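Local coordinates for uncharacterized protein DUF849 with a TIM barrel fold (Burkholderia xenovorans LB400, PDB 3E49), which probably cleaves beta-keto acids such as 3-keto-5-aminohexanoate, using a zinc ion held in a TIM barrel, at residues I39-E43 against A44-V48; H184-R188 against K189-P193; R278-R281 against Q282-G286. One frame throughout, in Å; residues are numbered along the deposited sequence.

Interaction 1: I39-E43 against A44-V48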
loop_
_atom_site.group_PDB
_atom_site.type_symbol
_atom_site.label_atom_id
_atom_site.label_comp_id
_atom_site.label_asym_id
_atom_site.label_seq_id
_atom_site.Cartn_x
_atom_site.Cartn_y
_atom_site.Cartn_z
ATOM N N ILE A 39 -8.938 11.168 36.517
ATOM C CA ILE A 39 -7.755 11.301 37.326
ATOM C C ILE A 39 -6.939 10.026 37.377
ATOM O O ILE A 39 -5.723 10.068 37.346
ATOM C CB ILE A 39 -8.135 11.794 38.761
ATOM C CG1 ILE A 39 -8.830 13.172 38.642
ATOM C CG2 ILE A 39 -6.919 11.830 39.602
ATOM C CD1 ILE A 39 -9.700 13.583 39.870
ATOM N N GLY A 40 -7.599 8.869 37.434
ATOM C CA GLY A 40 -6.893 7.592 37.402
ATOM C C GLY A 40 -6.142 7.370 36.089
ATOM O O GLY A 40 -5.053 6.842 36.094
ATOM N N ALA A 41 -6.725 7.799 34.982
ATOM C CA ALA A 41 -6.100 7.692 33.654
ATOM C C ALA A 41 -4.851 8.527 33.593
ATOM O O ALA A 41 -3.802 8.055 33.145
ATOM C CB ALA A 41 -7.097 8.093 32.539
ATOM N N ALA A 42 -4.941 9.749 34.131
ATOM C CA ALA A 42 -3.812 10.650 34.187
ATOM C C ALA A 42 -2.725 10.078 35.067
ATOM O O ALA A 42 -1.545 10.132 34.699
ATOM C CB ALA A 42 -4.246 12.023 34.662
ATOM N N GLU A 43 -3.080 9.515 36.220
ATOM C CA GLU A 43 -2.087 8.883 37.052
ATOM C C GLU A 43 -1.387 7.741 36.320
ATOM O O GLU A 43 -0.210 7.460 36.565
ATOM C CB GLU A 43 -2.720 8.320 38.330
ATOM C CG GLU A 43 -3.177 9.351 39.364
ATOM C CD GLU A 43 -3.920 8.697 40.554
ATOM O OE1 GLU A 43 -4.121 7.435 40.528
ATOM O OE2 GLU A 43 -4.303 9.451 41.496
ATOM N N ALA A 44 -2.129 7.034 35.456
ATOM C CA ALA A 44 -1.541 5.916 34.686
ATOM C C ALA A 44 -0.698 6.388 33.505
ATOM O O ALA A 44 -0.015 5.566 32.898
ATOM C CB ALA A 44 -2.620 4.902 34.199
ATOM N N GLY A 45 -0.769 7.674 33.169
ATOM C CA GLY A 45 0.047 8.242 32.086
ATOM C C GLY A 45 -0.658 8.968 30.970
ATOM O O GLY A 45 -0.006 9.456 30.059
ATOM N N ALA A 46 -1.979 9.069 31.010
ATOM C CA ALA A 46 -2.714 9.786 29.978
ATOM C C ALA A 46 -2.423 11.279 30.077
ATOM O O ALA A 46 -2.564 11.863 31.153
ATOM C CB ALA A 46 -4.204 9.557 30.112
ATOM N N ALA A 47 -1.984 11.877 28.969
ATOM C CA ALA A 47 -1.689 13.312 28.938
ATOM C C ALA A 47 -2.930 14.056 28.472
ATOM O O ALA A 47 -3.042 15.229 28.693
ATOM C CB ALA A 47 -0.508 13.597 27.991
ATOM N N VAL A 48 -3.867 13.372 27.813
ATOM C CA VAL A 48 -5.101 14.003 27.305
ATOM C C VAL A 48 -6.316 13.167 27.680
ATOM O O VAL A 48 -6.334 11.959 27.465
ATOM C CB VAL A 48 -5.083 14.189 25.735
ATOM C CG1 VAL A 48 -6.429 14.832 25.236
ATOM C CG2 VAL A 48 -3.810 15.017 25.264
HETATM O O HOH W 1 -0.692 12.183 33.022
#
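A41 and A46 meet where helix 31-44 ends and the chain turns toward strand 48-54 of the TIM barrel. The carbonyl A41 O accepts the N-H of A46 over 3.0 Å in a nearly straight bond (168° at the hydrogen), although the donor stands above the carbonyl plane. One residue further on, A42 O takes the N-H of G45, again 3.0 Å away but more bent, at 144°. These two bonds back into the last turn, with G45 at positive phi (125°), make a Schellman motif. Glycine suits that place because a CB at these backbone angles would jam against the carbonyl oxygen of A44. The ordinary helical bond from A44 N to G40 O precedes the turn.

A water lies within hydrogen-bonding distance of both A42 O (2.8 Å) and A46 O (2.7 Å); with more acceptors in reach than protons, it may not serve both at once. A46 O further receives a CA-H contact from A42 CA. Small side chains allow this closeness; A41 CB and A46 CB are 4.1 Å apart, and both methyls pack on C12 of strand 10-13. A44 O accepts a hydrogen bond from R281 NH1 of helix 273-286, against which A44 also packs.

Carbonyls left without a following helical turn are thus met by loop amides, a water and an arginine, so the helix can end within a partly buried layer.

Interaction 2: H184-R188 against K189-P193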
loop_
_atom_site.group_PDB
_atom_site.type_symbol
_atom_site.label_atom_id
_atom_site.label_comp_id
_atom_site.label_asym_id
_atom_site.label_seq_id
_atom_site.Cartn_x
_atom_site.Cartn_y
_atom_site.Cartn_z
ATOM N N HIS A 184 -8.891 20.181 2.772
ATOM C CA HIS A 184 -9.693 21.241 2.186
ATOM C C HIS A 184 -9.656 22.457 3.089
ATOM O O HIS A 184 -9.390 23.568 2.623
ATOM C CB HIS A 184 -11.125 20.759 1.997
ATOM C CG HIS A 184 -12.099 21.813 1.556
ATOM N ND1 HIS A 184 -12.077 22.365 0.298
ATOM C CD2 HIS A 184 -13.174 22.344 2.180
ATOM C CE1 HIS A 184 -13.083 23.217 0.176
ATOM N NE2 HIS A 184 -13.766 23.221 1.305
ATOM N N PHE A 185 -9.951 22.250 4.366
ATOM C CA PHE A 185 -9.940 23.343 5.344
ATOM C C PHE A 185 -8.556 23.879 5.637
ATOM O O PHE A 185 -8.410 25.076 5.940
ATOM C CB PHE A 185 -10.630 22.918 6.629
ATOM C CG PHE A 185 -12.091 22.759 6.475
ATOM C CD1 PHE A 185 -12.911 23.886 6.396
ATOM C CD2 PHE A 185 -12.684 21.482 6.338
ATOM C CE1 PHE A 185 -14.282 23.741 6.211
ATOM C CE2 PHE A 185 -14.032 21.356 6.182
ATOM C CZ PHE A 185 -14.834 22.476 6.098
ATOM N N VAL A 186 -7.544 23.019 5.596
ATOM C CA VAL A 186 -6.175 23.462 5.809
ATOM C C VAL A 186 -5.761 24.354 4.634
ATOM O O VAL A 186 -5.149 25.386 4.828
ATOM C CB VAL A 186 -5.182 22.283 5.981
ATOM C CG1 VAL A 186 -3.720 22.789 5.853
ATOM C CG2 VAL A 186 -5.429 21.591 7.345
ATOM N N ASP A 187 -6.130 23.958 3.424
ATOM C CA ASP A 187 -5.822 24.757 2.249
ATOM C C ASP A 187 -6.503 26.107 2.297
ATOM O O ASP A 187 -5.962 27.090 1.771
ATOM C CB ASP A 187 -6.204 24.032 0.956
ATOM C CG ASP A 187 -5.274 22.855 0.646
ATOM O OD1 ASP A 187 -4.245 22.695 1.347
ATOM O OD2 ASP A 187 -5.589 22.077 -0.291
ATOM N N ARG A 188 -7.683 26.150 2.913
ATOM C CA ARG A 188 -8.425 27.398 3.075
ATOM C C ARG A 188 -7.908 28.163 4.287
ATOM O O ARG A 188 -8.454 29.199 4.630
ATOM C CB ARG A 188 -9.938 27.131 3.178
ATOM C CG ARG A 188 -10.561 26.647 1.878
ATOM C CD ARG A 188 -11.973 26.163 2.067
ATOM N NE ARG A 188 -12.798 27.158 2.747
ATOM C CZ ARG A 188 -14.017 26.939 3.235
ATOM N NH1 ARG A 188 -14.590 25.733 3.146
ATOM N NH2 ARG A 188 -14.661 27.934 3.836
ATOM N N LYS A 189 -6.855 27.664 4.924
ATOM C CA LYS A 189 -6.237 28.301 6.108
ATOM C C LYS A 189 -7.176 28.430 7.293
ATOM O O LYS A 189 -6.965 29.303 8.142
ATOM C CB LYS A 189 -5.673 29.702 5.795
ATOM C CG LYS A 189 -4.706 29.783 4.641
ATOM C CD LYS A 189 -3.427 29.069 4.918
ATOM C CE LYS A 189 -2.580 29.016 3.647
ATOM N NZ LYS A 189 -1.381 28.160 3.805
ATOM N N LEU A 190 -8.181 27.551 7.381
ATOM C CA LEU A 190 -9.173 27.631 8.458
ATOM C C LEU A 190 -8.779 26.846 9.723
ATOM O O LEU A 190 -9.476 26.869 10.732
ATOM C CB LEU A 190 -10.558 27.238 7.923
ATOM C CG LEU A 190 -11.067 28.211 6.870
ATOM C CD1 LEU A 190 -12.414 27.767 6.297
ATOM C CD2 LEU A 190 -11.117 29.669 7.442
ATOM N N ALA A 191 -7.630 26.181 9.655
ATOM C CA ALA A 191 -7.058 25.433 10.759
ATOM C C ALA A 191 -5.553 25.644 10.616
ATOM O O ALA A 191 -5.066 25.625 9.499
ATOM C CB ALA A 191 -7.405 23.940 10.630
ATOM N N THR A 192 -4.838 25.864 11.721
ATOM C CA THR A 192 -3.405 26.049 11.684
ATOM C C THR A 192 -2.646 24.849 12.300
ATOM O O THR A 192 -3.130 24.195 13.221
ATOM C CB THR A 192 -3.001 27.313 12.456
ATOM O OG1 THR A 192 -3.339 27.134 13.826
ATOM C CG2 THR A 192 -3.725 28.525 11.925
ATOM N N PRO A 193 -1.437 24.568 11.815
ATOM C CA PRO A 193 -0.669 23.432 12.325
ATOM C C PRO A 193 -0.106 23.633 13.724
ATOM O O PRO A 193 0.036 24.767 14.151
ATOM C CB PRO A 193 0.471 23.293 11.295
ATOM C CG PRO A 193 0.652 24.658 10.759
ATOM C CD PRO A 193 -0.729 25.270 10.728
HETATM O O HOH W 2 -3.533 26.492 7.419
HETATM O O HOH W 3 -2.548 25.828 4.493
#
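F185 and L190 meet across a Schellman motif that ends helix 176-187 before strand 195-201 of the barrel. L190 N reaches back to F185 O at 2.9 Å, nearly in line with the carbonyl bond, and K189 N bonds to V186 O at 2.8 Å from above the carbonyl plane. K189 is the residue with positive phi (61°), a left-handed conformation commonest for glycine but tolerated by a residue unbranched at CB such as lysine, whose CB points away from the helix.

L190 holds CG beside its backbone N (chi1 -64°), which directs CD1 to both F185 and R188. This methyl lies at the edge of the F185 ring, in its plane, 3.9 Å from CD1 of F185, and it also lies over one face of the R188 guanidinium, toward its rim, 3.3 Å from NH2 of R188. A branched apolar residue suits this place between an aromatic edge and a flat cation. R188 CD lies over one face of the H184 imidazole, near its rim; from there the chain bends, turning the guanidinium so that one face meets L190 CD1 while CD2 of H184 is at its edge. CD2 of H184 also stands over the centre of one F185 ring face.

F185 packs on F152, I155 and L159 of helix 152-163, whereas H184 and R188 pack on Y122 of a second subunit. V186 O accepts from two waters as well as from K189 N, and one of these waters also donates to A191 O. K189 bends at chi2 (-67°) and carries its ammonium back over the turn, where the other water accepts from K189 NZ and donates to V186 O, each at 2.7 Å.

Interaction 3: R278-R281 against Q282-G286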
loop_
_atom_site.group_PDB
_atom_site.type_symbol
_atom_site.label_atom_id
_atom_site.label_comp_id
_atom_site.label_asym_id
_atom_site.label_seq_id
_atom_site.Cartn_x
_atom_site.Cartn_y
_atom_site.Cartn_z
ATOM N N ARG A 278 -2.515 1.409 31.233
ATOM C CA ARG A 278 -1.405 0.515 31.635
ATOM C C ARG A 278 -1.086 -0.525 30.584
ATOM O O ARG A 278 0.073 -0.852 30.361
ATOM C CB ARG A 278 -1.693 -0.165 32.979
ATOM C CG ARG A 278 -1.630 0.799 34.160
ATOM C CD ARG A 278 -1.660 0.097 35.514
ATOM N NE ARG A 278 -2.918 -0.573 35.782
ATOM C CZ ARG A 278 -3.984 -0.016 36.320
ATOM N NH1 ARG A 278 -3.972 1.261 36.688
ATOM N NH2 ARG A 278 -5.065 -0.756 36.499
ATOM N N LYS A 279 -2.105 -1.040 29.927
ATOM C CA LYS A 279 -1.900 -2.073 28.921
ATOM C C LYS A 279 -1.107 -1.524 27.740
ATOM O O LYS A 279 -0.125 -2.116 27.340
ATOM C CB LYS A 279 -3.233 -2.669 28.471
ATOM C CG LYS A 279 -3.158 -4.069 27.860
ATOM C CD LYS A 279 -2.689 -5.062 28.924
ATOM C CE LYS A 279 -2.610 -6.483 28.428
ATOM N NZ LYS A 279 -1.679 -7.312 29.304
ATOM N N ILE A 280 -1.480 -0.365 27.219
ATOM C CA ILE A 280 -0.743 0.210 26.088
ATOM C C ILE A 280 0.648 0.624 26.530
ATOM O O ILE A 280 1.593 0.580 25.752
ATOM C CB ILE A 280 -1.507 1.345 25.348
ATOM C CG1 ILE A 280 -0.895 1.555 23.931
ATOM C CG2 ILE A 280 -1.582 2.698 26.221
ATOM C CD1 ILE A 280 -0.961 0.291 22.959
ATOM N N ARG A 281 0.793 0.989 27.796
ATOM C CA ARG A 281 2.093 1.312 28.297
ATOM C C ARG A 281 3.067 0.120 28.342
ATOM O O ARG A 281 4.260 0.309 28.198
ATOM C CB ARG A 281 2.000 2.066 29.631
ATOM C CG ARG A 281 1.548 3.470 29.436
ATOM C CD ARG A 281 1.644 4.171 30.755
ATOM N NE ARG A 281 3.005 4.092 31.269
ATOM C CZ ARG A 281 3.324 4.170 32.555
ATOM N NH1 ARG A 281 2.395 4.259 33.480
ATOM N NH2 ARG A 281 4.570 4.075 32.922
ATOM N N GLN A 282 2.560 -1.110 28.414
ATOM C CA GLN A 282 3.414 -2.301 28.351
ATOM C C GLN A 282 4.095 -2.354 26.976
ATOM O O GLN A 282 5.290 -2.635 26.867
ATOM C CB GLN A 282 2.559 -3.568 28.540
ATOM C CG GLN A 282 2.064 -3.779 29.973
ATOM C CD GLN A 282 1.350 -5.125 30.206
ATOM O OE1 GLN A 282 0.829 -5.759 29.278
ATOM N NE2 GLN A 282 1.311 -5.550 31.467
ATOM N N VAL A 283 3.316 -2.073 25.943
ATOM C CA VAL A 283 3.816 -1.968 24.556
ATOM C C VAL A 283 4.783 -0.807 24.401
ATOM O O VAL A 283 5.906 -0.952 23.888
ATOM C CB VAL A 283 2.664 -1.872 23.554
ATOM C CG1 VAL A 283 3.221 -1.717 22.096
ATOM C CG2 VAL A 283 1.761 -3.104 23.694
ATOM N N ILE A 284 4.364 0.356 24.852
ATOM C CA ILE A 284 5.245 1.561 24.804
ATOM C C ILE A 284 6.608 1.258 25.418
ATOM O O ILE A 284 7.632 1.477 24.793
ATOM C CB ILE A 284 4.530 2.764 25.430
ATOM C CG1 ILE A 284 3.338 3.169 24.529
ATOM C CG2 ILE A 284 5.527 4.000 25.656
ATOM C CD1 ILE A 284 2.317 4.142 25.158
ATOM N N GLU A 285 6.615 0.702 26.621
ATOM C CA GLU A 285 7.853 0.330 27.303
ATOM C C GLU A 285 8.689 -0.710 26.535
ATOM O O GLU A 285 9.897 -0.598 26.447
ATOM C CB GLU A 285 7.529 -0.179 28.727
ATOM C CG GLU A 285 8.753 -0.643 29.590
ATOM C CD GLU A 285 9.869 0.416 29.673
ATOM O OE1 GLU A 285 9.542 1.633 29.627
ATOM O OE2 GLU A 285 11.069 0.022 29.789
ATOM N N GLY A 286 8.037 -1.773 26.052
ATOM C CA GLY A 286 8.687 -2.799 25.195
ATOM C C GLY A 286 9.392 -2.153 24.007
ATOM O O GLY A 286 10.513 -2.543 23.650
#
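Q282 and K279, one turn apart near the end of helix 273-286, join their polar ends across the helix surface. From its CB, which lies 3.3 Å from K279 O, the glutamine side chain heads back toward the preceding turn. CG sits beside its own backbone N (chi1 -73°) and passes 3.6 Å from R278 O. The chain is extended beyond CG, carrying the amide carbon CD to 3.8 Å from NZ of K279. At the tip, OE1 accepts a hydrogen bond from K279 NZ at 3.0 Å, the donor tilted 29° from the amide plane; the other branch, NE2, is farther from the ammonium. K279 meets it by bending at chi2 (65°), which also brings its CD and CE alongside OE1. The pairing suits both residues: the ammonium is a strong donor, the amide oxygen a good neutral acceptor, and both chains are long enough to span one turn.

Beneath them runs the helix backbone. I284 N to I280 O is straight and in the carbonyl plane, E285 N to R281 O is nearly as straight, and Q282 N divides its hydrogen between K279 O and, weakly, R278 O. On the face turned toward the barrel, branched apolar residues take over: I280 CG2 meets I284 CD1 at 4.3 Å, I280 and V283 pack against helix 240-248, and I284 against I10.

K279 NZ also donates to the backbone O of E285 of a third subunit, and E285 OE2 of this chain forms a salt bridge with K279 NZ of that subunit. The ammonium of K279 thus serves an amide within its own helix and a carbonyl across the interface, so Q282 probably helps to position K279 for that intersubunit bond.

Interactions 1 and 2 both close a helix with a Schellman motif ahead of a barrel strand, but they differ in setting. Interaction 1 is partly buried, built from alanines and glycine, and leads into a strand with zinc ligands; interaction 2 is a surface turn whose larger side chains spread over a neighbouring helix and a second subunit. Interaction 3, partly buried like interaction 1, lies within one helix, with an apolar face inward and polar groups at a third subunit. Interactions 1 and 3 touch directly, an arginine of the one helix reaching the end of the other. Interaction 2 stands apart, its centre about 31 Å from that of interaction 1 and about 34 Å from that of interaction 3.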